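XRE family transcriptional regulator (Enterobacter cloacae subsp. cloacae, PDB 6B8W) probably acts as a DNA-binding transcription factor, of which this chain is the metal-binding cupin domain. Local coordinates at residues H75-S80 with V85-L90. Numbering follows the deposited sequence.
Sequences HAYRNS and VHFHSL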
ATOM      1  N   HIS A  75     -17.110 -10.463   2.310  1.00 25.82           N
ATOM      2  CA  HIS A  75     -15.906 -10.639   3.118  1.00 25.31           C
ATOM      3  C   HIS A  75     -16.028  -9.743   4.317  1.00 24.68           C
ATOM      4  O   HIS A  75     -16.912  -8.881   4.346  1.00 24.47           O
ATOM      5  CB  HIS A  75     -14.619 -10.376   2.322  1.00 24.92           C
ATOM      6  CG  HIS A  75     -14.538  -9.035   1.665  1.00 24.28           C
ATOM      7  ND1 HIS A  75     -15.177  -8.749   0.475  1.00 24.79           N
ATOM      8  CD2 HIS A  75     -13.812  -7.933   1.976  1.00 24.09           C
ATOM      9  CE1 HIS A  75     -14.879  -7.509   0.110  1.00 24.68           C
ATOM     10  NE2 HIS A  75     -14.058  -6.995   1.005  1.00 23.70           N
ATOM     11  N   ALA A  76     -15.152  -9.955   5.294  1.00 23.45           N
ATOM     12  CA  ALA A  76     -15.233  -9.227   6.531  1.00 23.49           C
ATOM     13  C   ALA A  76     -13.868  -8.961   7.104  1.00 23.31           C
ATOM     14  O   ALA A  76     -12.906  -9.649   6.792  1.00 23.36           O
ATOM     15  CB  ALA A  76     -16.088  -9.994   7.523  1.00 24.51           C
ATOM     16  N   TYR A  77     -13.807  -7.943   7.946  1.00 23.76           N
ATOM     17  CA  TYR A  77     -12.584  -7.513   8.559  1.00 25.07           C
ATOM     18  C   TYR A  77     -12.850  -7.503  10.052  1.00 24.40           C
ATOM     19  O   TYR A  77     -13.843  -6.950  10.478  1.00 25.38           O
ATOM     20  CB  TYR A  77     -12.239  -6.081   8.105  1.00 25.86           C
ATOM     21  CG  TYR A  77     -12.335  -5.814   6.607  1.00 27.00           C
ATOM     22  CD1 TYR A  77     -13.551  -5.526   6.015  1.00 28.64           C
ATOM     23  CD2 TYR A  77     -11.205  -5.766   5.808  1.00 28.44           C
ATOM     24  CE1 TYR A  77     -13.653  -5.255   4.656  1.00 29.89           C
ATOM     25  CE2 TYR A  77     -11.292  -5.479   4.443  1.00 28.23           C
ATOM     26  CZ  TYR A  77     -12.519  -5.231   3.874  1.00 28.77           C
ATOM     27  OH  TYR A  77     -12.644  -4.939   2.519  1.00 30.04           O
ATOM     28  N   ARG A  78     -11.944  -8.065  10.837  1.00 24.07           N
ATOM     29  CA  ARG A  78     -12.154  -8.130  12.268  1.00 25.27           C
ATOM     30  C   ARG A  78     -10.854  -7.940  13.026  1.00 25.67           C
ATOM     31  O   ARG A  78      -9.805  -8.413  12.598  1.00 25.43           O
ATOM     32  CB  ARG A  78     -12.809  -9.473  12.628  1.00 24.74           C
ATOM     33  CG  ARG A  78     -13.259  -9.609  14.077  1.00 25.57           C
ATOM     34  CD  ARG A  78     -14.043 -10.900  14.311  1.00 26.14           C
ATOM     35  NE  ARG A  78     -13.223 -12.089  14.101  1.00 26.55           N
ATOM     36  CZ  ARG A  78     -13.660 -13.349  14.149  1.00 27.41           C
ATOM     37  NH1 ARG A  78     -14.937 -13.634  14.399  1.00 27.52           N
ATOM     38  NH2 ARG A  78     -12.799 -14.349  13.976  1.00 28.03           N
ATOM     39  N   ASN A  79     -10.950  -7.232  14.156  1.00 26.17           N
ATOM     40  CA  ASN A  79      -9.817  -7.024  15.045  1.00 26.13           C
ATOM     41  C   ASN A  79     -10.092  -7.753  16.343  1.00 26.62           C
ATOM     42  O   ASN A  79     -10.941  -7.322  17.118  1.00 27.53           O
ATOM     43  CB  ASN A  79      -9.614  -5.544  15.338  1.00 26.28           C
ATOM     44  CG  ASN A  79      -8.344  -5.276  16.135  1.00 27.06           C
ATOM     45  OD1 ASN A  79      -7.680  -6.209  16.577  1.00 27.11           O
ATOM     46  ND2 ASN A  79      -8.004  -4.001  16.323  1.00 26.91           N
ATOM     47  N   SER A  80      -9.408  -8.876  16.553  1.00 26.76           N
ATOM     48  CA  SER A  80      -9.522  -9.653  17.796  1.00 28.89           C
ATOM     49  C   SER A  80      -8.328  -9.461  18.733  1.00 28.91           C
ATOM     50  O   SER A  80      -8.218 -10.174  19.733  1.00 28.69           O
ATOM     51  CB  SER A  80      -9.738 -11.126  17.505  1.00 28.69           C
ATOM     52  OG  SER A  80     -11.006 -11.318  16.954  1.00 27.76           O
ATOM     53  N   VAL A  85      -5.775  -2.002  14.684  1.00 28.12           N
ATOM     54  CA  VAL A  85      -5.054  -2.586  13.547  1.00 27.15           C
ATOM     55  C   VAL A  85      -5.195  -1.610  12.392  1.00 26.86           C
ATOM     56  O   VAL A  85      -6.293  -1.130  12.112  1.00 26.17           O
ATOM     57  CB  VAL A  85      -5.529  -3.990  13.147  1.00 27.79           C
ATOM     58  CG1 VAL A  85      -7.014  -4.017  12.798  1.00 28.37           C
ATOM     59  CG2 VAL A  85      -4.700  -4.530  11.984  1.00 26.51           C
ATOM     60  N   HIS A  86      -4.058  -1.282  11.771  1.00 25.07           N
ATOM     61  CA  HIS A  86      -3.997  -0.374  10.647  1.00 25.41           C
ATOM     62  C   HIS A  86      -3.700  -1.193   9.397  1.00 25.45           C
ATOM     63  O   HIS A  86      -2.723  -1.928   9.360  1.00 24.91           O
ATOM     64  CB  HIS A  86      -2.884   0.655  10.888  1.00 26.26           C
ATOM     65  CG  HIS A  86      -2.702   1.639   9.771  1.00 26.70           C
ATOM     66  ND1 HIS A  86      -1.517   2.314   9.574  1.00 28.17           N
ATOM     67  CD2 HIS A  86      -3.525   2.022   8.767  1.00 26.46           C
ATOM     68  CE1 HIS A  86      -1.633   3.109   8.525  1.00 29.68           C
ATOM     69  NE2 HIS A  86      -2.837   2.932   8.000  1.00 28.69           N
ATOM     70  N   PHE A  87      -4.563  -1.104   8.390  1.00 24.74           N
ATOM     71  CA  PHE A  87      -4.315  -1.829   7.154  1.00 23.85           C
ATOM     72  C   PHE A  87      -4.681  -0.968   5.970  1.00 23.13           C
ATOM     73  O   PHE A  87      -5.300   0.075   6.124  1.00 23.06           O
ATOM     74  CB  PHE A  87      -5.035  -3.181   7.124  1.00 23.19           C
ATOM     75  CG  PHE A  87      -6.539  -3.094   7.172  1.00 24.09           C
ATOM     76  CD1 PHE A  87      -7.201  -2.985   8.386  1.00 24.76           C
ATOM     77  CD2 PHE A  87      -7.286  -3.165   6.007  1.00 24.44           C
ATOM     78  CE1 PHE A  87      -8.581  -2.927   8.433  1.00 26.49           C
ATOM     79  CE2 PHE A  87      -8.673  -3.109   6.040  1.00 25.99           C
ATOM     80  CZ  PHE A  87      -9.331  -2.997   7.255  1.00 26.28           C
ATOM     81  N   HIS A  88      -4.203  -1.358   4.797  1.00 22.61           N
ATOM     82  CA  HIS A  88      -4.596  -0.683   3.573  1.00 23.28           C
ATOM     83  C   HIS A  88      -5.478  -1.603   2.781  1.00 23.81           C
ATOM     84  O   HIS A  88      -5.278  -2.827   2.775  1.00 23.95           O
ATOM     85  CB  HIS A  88      -3.437  -0.300   2.647  1.00 24.06           C
ATOM     86  CG  HIS A  88      -2.495   0.710   3.200  1.00 25.39           C
ATOM     87  ND1 HIS A  88      -1.295   1.003   2.583  1.00 26.09           N
ATOM     88  CD2 HIS A  88      -2.538   1.464   4.321  1.00 26.07           C
ATOM     89  CE1 HIS A  88      -0.654   1.914   3.288  1.00 27.37           C
ATOM     90  NE2 HIS A  88      -1.376   2.201   4.355  1.00 26.39           N
ATOM     91  N   SER A  89      -6.445  -1.005   2.099  1.00 24.61           N
ATOM     92  CA  SER A  89      -7.346  -1.716   1.223  1.00 25.08           C
ATOM     93  C   SER A  89      -7.207  -1.069  -0.140  1.00 25.80           C
ATOM     94  O   SER A  89      -7.492   0.110  -0.299  1.00 27.00           O
ATOM     95  CB  SER A  89      -8.781  -1.624   1.737  1.00 26.27           C
ATOM     96  OG  SER A  89      -9.699  -2.075   0.755  1.00 28.25           O
ATOM     97  N   LEU A  90      -6.728  -1.838  -1.111  1.00 24.81           N
ATOM     98  CA  LEU A  90      -6.567  -1.357  -2.470  1.00 26.08           C
ATOM     99  C   LEU A  90      -7.668  -1.962  -3.306  1.00 25.67           C
ATOM    100  O   LEU A  90      -7.934  -3.153  -3.204  1.00 26.00           O
ATOM    101  CB  LEU A  90      -5.223  -1.781  -3.046  1.00 27.69           C
ATOM    102  CG  LEU A  90      -3.954  -1.137  -2.473  1.00 29.67           C
ATOM    103  CD1 LEU A  90      -3.721  -1.492  -1.025  1.00 30.06           C
ATOM    104  CD2 LEU A  90      -2.795  -1.636  -3.315  1.00 31.80           C
TER
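Tyr77 OH takes a weak, bent bond from His75 NE2 (2.9 Å, 130° at the hydrogen) and is also hydrogen-bonded to Glu41 OE2. The hydroxyl lies in the plane of the His75 ring, at its edge. Ser89 OG shares the same carboxylate oxygen, so Glu41 links the two strands. Glu41, His75 and Tyr77 are manganese ligands in a structure of this protein; no metal is bound here. Tyr77 OH joins the other two, His75 through NE2 and Glu41 through OE2.

Nearer the backbone, the Tyr77 ring meets Phe87. Their planes are nearly parallel, 16° apart, but the rings are slid so far that they barely overlap, with centroids 5.5 Å apart. Tyr77 CD2 comes 3.6 Å from Phe87 CZ. Phe87 CG sits between its backbone N and carbonyl carbon (chi1 63°), which sends the ring across to Tyr77.

Farther along, the Asn79 amide lies alongside Val85, with ND2 3.7 Å from CG1. Asn79 is buried, and its ND2 donates to the carbonyls of Leu24 and Arg83, while OD1 is hydrogen-bonded to Ser81 OG.

The contact bridges the two antiparallel sheets of the cupin jelly-roll barrel. Strand 75-78 lies between 29-31 and 50-54; strand 85-92 lies between 17-24 and 40-47.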